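Local coordinates for thiamine-monophosphate kinase (Stenotrophomonas maltophilia, PDB 6XEP), which probably catalyses the ATP-dependent phosphorylation of thiamine monophosphate to thiamine diphosphate, the active form of vitamin B1, at residues E104-I107 with E108-D112. Residues are numbered along the deposited sequence; the frame is centred on the assembly and turned at random. Where two conformers were deposited one is given.
Sequences EDWI and EAFGD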
loop_
_atom_site.group_PDB
_atom_site.type_symbol
_atom_site.label_atom_id
_atom_site.label_comp_id
_atom_site.label_asym_id
_atom_site.label_seq_id
_atom_site.Cartn_x
_atom_site.Cartn_y
_atom_site.Cartn_z
ATOM N N GLU A 104 19.619 8.416 -6.886
ATOM C CA GLU A 104 20.181 7.211 -6.287
ATOM C C GLU A 104 20.551 7.451 -4.832
ATOM O O GLU A 104 20.239 6.636 -3.959
ATOM C CB GLU A 104 21.410 6.749 -7.072
ATOM C CG GLU A 104 21.117 6.099 -8.408
ATOM C CD GLU A 104 22.379 5.567 -9.083
ATOM O OE1 GLU A 104 23.484 6.069 -8.777
ATOM O OE2 GLU A 104 22.268 4.641 -9.917
ATOM N N ASP A 105 21.210 8.576 -4.554
ATOM C CA ASP A 105 21.674 8.810 -3.194
ATOM C C ASP A 105 20.521 9.039 -2.231
ATOM O O ASP A 105 20.606 8.645 -1.067
ATOM C CB ASP A 105 22.631 9.987 -3.167
ATOM C CG ASP A 105 24.016 9.598 -3.632
ATOM O OD1 ASP A 105 24.157 8.486 -4.198
ATOM O OD2 ASP A 105 24.958 10.382 -3.416
ATOM N N TRP A 106 19.441 9.673 -2.684
ATOM C CA TRP A 106 18.313 9.874 -1.779
ATOM C C TRP A 106 17.664 8.549 -1.406
ATOM O O TRP A 106 17.363 8.310 -0.239
ATOM C CB TRP A 106 17.291 10.818 -2.416
ATOM C CG TRP A 106 16.208 11.243 -1.480
ATOM C CD1 TRP A 106 16.155 12.409 -0.766
ATOM C CD2 TRP A 106 14.999 10.540 -1.188
ATOM N NE1 TRP A 106 14.997 12.464 -0.039
ATOM C CE2 TRP A 106 14.272 11.324 -0.271
ATOM C CE3 TRP A 106 14.462 9.318 -1.602
ATOM C CZ2 TRP A 106 13.038 10.928 0.235
ATOM C CZ3 TRP A 106 13.229 8.921 -1.094
ATOM C CH2 TRP A 106 12.543 9.716 -0.176
ATOM N N ILE A 107 17.469 7.663 -2.377
ATOM C CA ILE A 107 16.804 6.400 -2.085
ATOM C C ILE A 107 17.656 5.552 -1.157
ATOM O O ILE A 107 17.134 4.873 -0.272
ATOM C CB ILE A 107 16.473 5.651 -3.387
ATOM C CG1 ILE A 107 15.357 6.369 -4.139
ATOM C CG2 ILE A 107 15.981 4.251 -3.088
ATOM C CD1 ILE A 107 15.109 5.765 -5.519
ATOM N N GLU A 108 18.978 5.574 -1.343
ATOM C CA GLU A 108 19.860 4.818 -0.457
ATOM C C GLU A 108 19.750 5.320 0.980
ATOM O O GLU A 108 19.716 4.527 1.926
ATOM C CB GLU A 108 21.300 4.912 -0.962
ATOM C CG GLU A 108 22.317 4.120 -0.158
ATOM C CD GLU A 108 23.614 3.861 -0.934
ATOM O OE1 GLU A 108 24.205 4.817 -1.485
ATOM O OE2 GLU A 108 24.042 2.687 -0.993
ATOM N N ALA A 109 19.703 6.639 1.155
ATOM C CA ALA A 109 19.579 7.229 2.485
ATOM C C ALA A 109 18.205 6.968 3.078
ATOM O O ALA A 109 18.070 6.726 4.282
ATOM C CB ALA A 109 19.836 8.730 2.411
ATOM N N PHE A 110 17.163 7.044 2.251
ATOM C CA PHE A 110 15.837 6.655 2.708
ATOM C C PHE A 110 15.863 5.214 3.195
ATOM O O PHE A 110 15.309 4.894 4.248
ATOM C CB PHE A 110 14.832 6.830 1.565
ATOM C CG PHE A 110 13.491 6.227 1.846
ATOM C CD1 PHE A 110 13.254 4.875 1.629
ATOM C CD2 PHE A 110 12.463 7.008 2.294
ATOM C CE1 PHE A 110 12.013 4.322 1.896
ATOM C CE2 PHE A 110 11.223 6.445 2.574
ATOM C CZ PHE A 110 11.005 5.107 2.362
ATOM N N GLY A 111 16.535 4.337 2.445
ATOM C CA GLY A 111 16.591 2.940 2.844
ATOM C C GLY A 111 17.312 2.761 4.166
ATOM O O GLY A 111 16.923 1.931 4.986
ATOM N N ASP A 112 18.363 3.551 4.392
ATOM C CA ASP A 112 19.038 3.522 5.691
ATOM C C ASP A 112 18.037 3.679 6.829
ATOM O O ASP A 112 18.064 2.921 7.807
ATOM C CB ASP A 112 20.086 4.634 5.777
ATOM C CG ASP A 112 21.361 4.313 5.045
ATOM O OD1 ASP A 112 21.558 3.153 4.614
ATOM O OD2 ASP A 112 22.176 5.250 4.908
#
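W106 and F110, one helical turn apart, form the tight part of this contact. The benzene half of the indole lies over F110 CB, with CB 4.1 Å from the centroid of the W106 six-membered ring. This is a CH-pi contact, 26° off the ring normal. The ring planes are inclined by only 21°, but the rings are offset, with little of one above the other. The closest ring atoms are W106 CH2 and F110 CD2, at 3.7 Å. W106 has CG anti to its backbone N (chi1 -171°), which carries the indole forward along the helix to F110. I107 CG1 sits at the edge of the indole, in its plane.

The backbone beneath is regular. F110 N donates to W106 O at 2.8 Å in a nearly straight bond, and G111 N donates to I107 O at 2.8 Å. E108 N and A109 N make the same i to i+4 bonds to E104 O and D105 O.

The other side is loose and acidic. E104, D105 and E108 are exposed. E108 has two conformers, which fits a mobile, solvent-facing side chain. In one of them OE1 lies 4.6 Å from D105 OD1; this is only indicative, and the like charges may repel weakly. D112, by contrast, is held: its OD1 pairs with R19, which also hydrogen-bonds to E108 O.

The apolar side of the helix turns inward. W106 and F110 both meet L137 of strand 136-145. F110 also touches L95 and L97, while W106 and I107 share L99, all on strand 89-99. A68 and I71 of helix 68-85 pack on W106. The arrangement is that of an amphipathic helix: the first turns of 104-120, the crossover helix between strands 89-99 and 124-132 in a beta-alpha-beta unit of the PurM-like N-terminal domain.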